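Local coordinates for protein putative xanthine dehydrogenase YAGS fad-binding subunit (Escherichia coli, PDB 5G5G) that probably oxidises aldehydes in the periplasm, serving as the molybdenum-cofactor-binding subunit of a three-chain enzyme of the xanthine dehydrogenase family, at residues C[439-444]-C[582-587]; C[324-329]-C[435-440]. All coordinates share one frame; numbering follows the deposited sequence.

Contact 1: C[439-444]-C[582-587]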
loop_
_atom_site.group_PDB
_atom_site.type_symbol
_atom_site.label_atom_id
_atom_site.label_comp_id
_atom_site.label_asym_id
_atom_site.label_seq_id
_atom_site.Cartn_x
_atom_site.Cartn_y
_atom_site.Cartn_z
ATOM N N PHE C 439 5.341 22.344 1.522
ATOM C CA PHE C 439 6.248 22.923 2.486
ATOM C C PHE C 439 6.675 21.823 3.422
ATOM O O PHE C 439 5.823 21.079 3.926
ATOM C CB PHE C 439 5.523 24.002 3.283
ATOM C CG PHE C 439 6.351 24.590 4.410
ATOM C CD1 PHE C 439 7.261 25.586 4.125
ATOM C CD2 PHE C 439 6.318 24.032 5.706
ATOM C CE1 PHE C 439 8.074 26.114 5.133
ATOM C CE2 PHE C 439 7.158 24.510 6.720
ATOM C CZ PHE C 439 8.022 25.566 6.410
ATOM N N ARG C 440 7.969 21.774 3.729
ATOM C CA ARG C 440 8.514 20.805 4.715
ATOM C C ARG C 440 9.852 21.304 5.171
ATOM O O ARG C 440 10.673 21.702 4.343
ATOM C CB ARG C 440 8.637 19.423 4.101
ATOM C CG ARG C 440 9.033 18.309 5.058
ATOM C CD ARG C 440 7.965 17.950 6.079
ATOM N NE ARG C 440 8.469 16.902 6.943
ATOM C CZ ARG C 440 7.889 16.461 8.059
ATOM N NH1 ARG C 440 6.757 17.010 8.506
ATOM N NH2 ARG C 440 8.442 15.462 8.746
ATOM N N ASN C 441 10.069 21.342 6.470
ATOM C CA ASN C 441 11.331 21.813 6.978
ATOM C C ASN C 441 12.531 20.901 6.589
ATOM O O ASN C 441 12.356 19.714 6.257
ATOM C CB ASN C 441 11.260 22.024 8.486
ATOM C CG ASN C 441 10.469 23.277 8.860
ATOM O OD1 ASN C 441 10.503 24.274 8.149
ATOM N ND2 ASN C 441 9.796 23.242 9.988
ATOM N N ASN C 442 13.712 21.504 6.634
ATOM C CA ASN C 442 14.947 20.789 6.452
ATOM C C ASN C 442 15.597 20.659 7.816
ATOM O O ASN C 442 15.854 21.661 8.455
ATOM C CB ASN C 442 15.871 21.529 5.509
ATOM C CG ASN C 442 17.153 20.799 5.274
ATOM O OD1 ASN C 442 17.131 19.694 4.773
ATOM N ND2 ASN C 442 18.281 21.411 5.633
ATOM N N LEU C 443 15.881 19.436 8.251
ATOM C CA LEU C 443 16.374 19.150 9.602
ATOM C C LEU C 443 17.785 18.557 9.537
ATOM O O LEU C 443 18.122 17.881 8.591
ATOM C CB LEU C 443 15.442 18.144 10.288
ATOM C CG LEU C 443 13.964 18.541 10.399
ATOM C CD1 LEU C 443 13.159 17.382 11.029
ATOM C CD2 LEU C 443 13.767 19.832 11.193
ATOM N N LEU C 444 18.605 18.835 10.555
ATOM C CA LEU C 444 19.978 18.406 10.566
ATOM C C LEU C 444 20.219 17.560 11.799
ATOM O O LEU C 444 19.773 17.925 12.863
ATOM C CB LEU C 444 20.911 19.598 10.651
ATOM C CG LEU C 444 21.036 20.554 9.460
ATOM C CD1 LEU C 444 21.213 19.811 8.151
ATOM C CD2 LEU C 444 19.869 21.518 9.382
ATOM N N GLN C 582 15.779 29.959 8.907
ATOM C CA GLN C 582 14.779 28.914 8.790
ATOM C C GLN C 582 15.109 28.121 7.520
ATOM O O GLN C 582 15.159 28.692 6.424
ATOM C CB GLN C 582 13.365 29.516 8.672
ATOM C CG GLN C 582 12.275 28.477 8.569
ATOM C CD GLN C 582 12.257 27.551 9.758
ATOM O OE1 GLN C 582 12.266 27.980 10.915
ATOM N NE2 GLN C 582 12.256 26.309 9.488
ATOM N N GLN C 583 15.374 26.823 7.659
ATOM C CA GLN C 583 15.723 25.983 6.516
ATOM C C GLN C 583 14.498 25.148 6.176
ATOM O O GLN C 583 14.016 24.338 7.000
ATOM C CB GLN C 583 16.888 25.069 6.825
ATOM C CG GLN C 583 18.126 25.814 7.292
ATOM C CD GLN C 583 19.334 24.905 7.420
ATOM O OE1 GLN C 583 19.436 23.876 6.739
ATOM N NE2 GLN C 583 20.258 25.287 8.305
ATOM N N SER C 584 13.997 25.338 4.962
ATOM C CA SER C 584 12.809 24.593 4.547
ATOM C C SER C 584 12.934 24.241 3.065
ATOM O O SER C 584 13.905 24.646 2.361
ATOM C CB SER C 584 11.524 25.451 4.781
ATOM O OG SER C 584 11.469 25.954 6.132
ATOM N N THR C 585 11.958 23.462 2.648
ATOM C CA THR C 585 11.771 23.018 1.281
ATOM C C THR C 585 10.361 23.307 0.827
ATOM O O THR C 585 9.439 23.348 1.637
ATOM C CB THR C 585 12.116 21.508 1.143
ATOM O OG1 THR C 585 11.149 20.704 1.825
ATOM C CG2 THR C 585 13.519 21.251 1.666
ATOM N N PHE C 586 10.208 23.533 -0.485
ATOM C CA PHE C 586 8.974 24.060 -1.066
ATOM C C PHE C 586 8.609 23.309 -2.335
ATOM O O PHE C 586 9.484 22.785 -3.048
ATOM C CB PHE C 586 9.159 25.568 -1.391
ATOM C CG PHE C 586 9.545 26.382 -0.186
ATOM C CD1 PHE C 586 8.589 26.893 0.645
ATOM C CD2 PHE C 586 10.870 26.580 0.118
ATOM C CE1 PHE C 586 8.925 27.610 1.785
ATOM C CE2 PHE C 586 11.234 27.275 1.259
ATOM C CZ PHE C 586 10.231 27.806 2.082
ATOM N N ALA C 587 7.322 23.300 -2.642
ATOM C CA ALA C 587 6.815 22.742 -3.893
ATOM C C ALA C 587 5.578 23.448 -4.381
ATOM O O ALA C 587 4.848 24.066 -3.604
ATOM C CB ALA C 587 6.490 21.244 -3.733
#
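Arg440 O takes two bonds from Thr585. The backbone N of Thr585 reaches it at 2.8 Å, and the hydroxyl OG1 reaches it from the opposite face of the carbonyl plane. A chi1 of 69° turns OG1 back over its own backbone to do so. In return Arg440 N donates to Thr585 O at 3.0 Å, which completes an antiparallel hydrogen-bonded pair. One residue on, Ser584 OG donates to Asn441 OD1 at 2.8 Å, in the carbonyl plane of the side-chain amide. With an alanine in place of Asn441, the Ser584 hydroxyl is likely to lose this acceptor and be set free to turn. Beyond the strand end, Asn442 N bonds to Gln583 O almost straight, at 173°, but from above the carbonyl plane. Asn442 ND2 then meets Gln583 OE1 at 2.9 Å, with OE1 in the plane of the Asn442 amide; Ser682 is also bonded to ND2. Leu444 CD2 lies against the same Gln583 OE1.

Phe439 and Phe586 share one face of the sheet and lie side by side. CE1 of Phe586 comes to the ring edge of Phe439, 3.5 Å from CD1, and the planes are 64° apart. On the other face, Arg440 forms salt bridges with Glu354 and Glu692, and the nearest atom of its side chain is about 5 Å from the dioxothiomolybdenum(VI) ion. The contact thus joins strands 429-441 and 584-596, neighbours in a mixed sheet, where the first ends beside the molybdenum pocket. Helix 577-580 packs against Leu444 and Gln583 at this end.

Contact 2: C[324-329]-C[435-440]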
loop_
_atom_site.group_PDB
_atom_site.type_symbol
_atom_site.label_atom_id
_atom_site.label_comp_id
_atom_site.label_asym_id
_atom_site.label_seq_id
_atom_site.Cartn_x
_atom_site.Cartn_y
_atom_site.Cartn_z
ATOM N N GLU C 324 2.554 28.416 10.518
ATOM C CA GLU C 324 3.372 29.396 11.187
ATOM C C GLU C 324 4.389 30.010 10.255
ATOM O O GLU C 324 4.954 31.060 10.593
ATOM C CB GLU C 324 4.122 28.799 12.394
ATOM C CG GLU C 324 3.110 28.248 13.426
ATOM C CD GLU C 324 3.676 27.376 14.538
ATOM O OE1 GLU C 324 4.909 27.109 14.568
ATOM O OE2 GLU C 324 2.851 26.911 15.371
ATOM N N LEU C 325 4.655 29.382 9.126
ATOM C CA LEU C 325 5.797 29.775 8.253
ATOM C C LEU C 325 5.446 29.979 6.785
ATOM O O LEU C 325 6.192 30.657 6.058
ATOM C CB LEU C 325 6.892 28.670 8.308
ATOM C CG LEU C 325 7.632 28.620 9.621
ATOM C CD1 LEU C 325 8.481 27.349 9.736
ATOM C CD2 LEU C 325 8.490 29.839 9.849
ATOM N N LEU C 326 4.362 29.384 6.312
ATOM C CA LEU C 326 4.153 29.355 4.881
ATOM C C LEU C 326 3.703 30.702 4.312
ATOM O O LEU C 326 4.257 31.111 3.315
ATOM C CB LEU C 326 3.191 28.231 4.477
ATOM C CG LEU C 326 3.037 27.909 2.964
ATOM C CD1 LEU C 326 4.371 27.741 2.259
ATOM C CD2 LEU C 326 2.219 26.636 2.781
ATOM N N TYR C 327 2.736 31.396 4.921
ATOM C CA TYR C 327 2.218 32.612 4.321
ATOM C C TYR C 327 2.428 33.805 5.243
ATOM O O TYR C 327 2.507 33.644 6.446
ATOM C CB TYR C 327 0.751 32.487 3.951
ATOM C CG TYR C 327 0.518 31.354 2.995
ATOM C CD1 TYR C 327 0.971 31.435 1.721
ATOM C CD2 TYR C 327 -0.161 30.213 3.400
ATOM C CE1 TYR C 327 0.785 30.390 0.809
ATOM C CE2 TYR C 327 -0.391 29.156 2.484
ATOM C CZ TYR C 327 0.085 29.255 1.198
ATOM O OH TYR C 327 -0.072 28.236 0.284
ATOM N N ALA C 328 2.603 34.988 4.641
ATOM C CA ALA C 328 2.671 36.212 5.382
ATOM C C ALA C 328 1.345 36.468 6.124
ATOM O O ALA C 328 0.286 35.893 5.777
ATOM C CB ALA C 328 2.990 37.391 4.478
ATOM N N GLY C 329 1.450 37.298 7.154
ATOM C CA GLY C 329 0.296 37.749 7.958
ATOM C C GLY C 329 0.789 38.203 9.309
ATOM O O GLY C 329 1.437 37.411 10.004
ATOM N N VAL C 435 -4.414 23.654 -7.850
ATOM C CA VAL C 435 -3.078 23.874 -7.396
ATOM C C VAL C 435 -3.015 23.900 -5.896
ATOM O O VAL C 435 -3.997 24.282 -5.231
ATOM C CB VAL C 435 -2.518 25.212 -7.963
ATOM C CG1 VAL C 435 -3.354 26.408 -7.482
ATOM C CG2 VAL C 435 -1.047 25.409 -7.655
ATOM N N ALA C 436 -1.844 23.534 -5.379
ATOM C CA ALA C 436 -1.528 23.726 -3.950
ATOM C C ALA C 436 -0.024 23.877 -3.766
ATOM O O ALA C 436 0.779 23.388 -4.599
ATOM C CB ALA C 436 -2.035 22.563 -3.099
ATOM N N ALA C 437 0.360 24.490 -2.642
ATOM C CA ALA C 437 1.737 24.576 -2.210
ATOM C C ALA C 437 2.091 23.393 -1.312
ATOM O O ALA C 437 1.247 22.884 -0.572
ATOM C CB ALA C 437 1.962 25.849 -1.438
ATOM N N GLY C 438 3.357 22.997 -1.394
ATOM C CA GLY C 438 3.995 22.129 -0.453
ATOM C C GLY C 438 5.101 22.832 0.322
ATOM O O GLY C 438 5.716 23.769 -0.151
ATOM N N PHE C 439 5.341 22.344 1.522
ATOM C CA PHE C 439 6.248 22.923 2.486
ATOM C C PHE C 439 6.675 21.823 3.422
ATOM O O PHE C 439 5.823 21.079 3.926
ATOM C CB PHE C 439 5.523 24.002 3.283
ATOM C CG PHE C 439 6.351 24.590 4.410
ATOM C CD1 PHE C 439 7.261 25.586 4.125
ATOM C CD2 PHE C 439 6.318 24.032 5.706
ATOM C CE1 PHE C 439 8.074 26.114 5.133
ATOM C CE2 PHE C 439 7.158 24.510 6.720
ATOM C CZ PHE C 439 8.022 25.566 6.410
ATOM N N ARG C 440 7.969 21.774 3.729
ATOM C CA ARG C 440 8.514 20.805 4.715
ATOM C C ARG C 440 9.852 21.304 5.171
ATOM O O ARG C 440 10.673 21.702 4.343
ATOM C CB ARG C 440 8.637 19.423 4.101
ATOM C CG ARG C 440 9.033 18.309 5.058
ATOM C CD ARG C 440 7.965 17.950 6.079
ATOM N NE ARG C 440 8.469 16.902 6.943
ATOM C CZ ARG C 440 7.889 16.461 8.059
ATOM N NH1 ARG C 440 6.757 17.010 8.506
ATOM N NH2 ARG C 440 8.442 15.462 8.746
#
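Tyr327 OH lies against the methyl of Ala437, 3.6 Å from its CB, and is hydrogen-bonded to Glu362. The other carboxylate oxygen of Glu362 accepts from Ala437 N. The carboxylate of Glu362 therefore bridges the loop and the strand, although no hydrogen bond runs directly between segments 324-329 and 435-440.

The rest is apolar. The side chains of Leu326 and Phe439 lie alongside each other, pointing opposite ways, and Leu326 CD1 comes to 4.0 Å from Phe439 CB. CG of Leu326 is anti to its backbone N (chi1 -170°), which lets CD1 meet Phe439 and CD2 meet Ala437. Its CG also rests 3.6 Å above the plane of the Tyr327 ring, displaced toward the rim. CD2, the other methyl, is a looser 4.3 Å from Ala437 CB. Leu325 comes obliquely to the far end of the Phe439 ring, where its CD1 sits 3.8 Å from CZ.

The loop between strands 299-310 and 331-340 is thus packed onto strand 429-441. Helix 354-372 supplies Glu362 and Leu358 beside Leu326, and Leu401 of helix 401-412 touches both Leu326 and Ala437.

In the fold
Both contacts are buried and use strand 429-441, and Phe439 belongs to each. Contact 1 is sheet pairing: backbone, hydroxyl and amide bonds join two neighbouring strands, and backbone and side-chain bonds of Asn442 and Gln583 continue it past the strand end. Contact 2 is side-chain packing of a loop on one face of the same strand, with the Tyr327 hydroxyl bonded to Glu362, outside both segments. It buries about half the area, 236 against 458 Å². The two also meet directly, through a probable hydrogen bond from Gly438 N to Ala587 O and packing of Leu325 on Gln582. Contact 1 reaches nearer the molybdenum site, through the Arg440 side chain; in contact 2 the Phe439 side chain is about 14 Å from that ion.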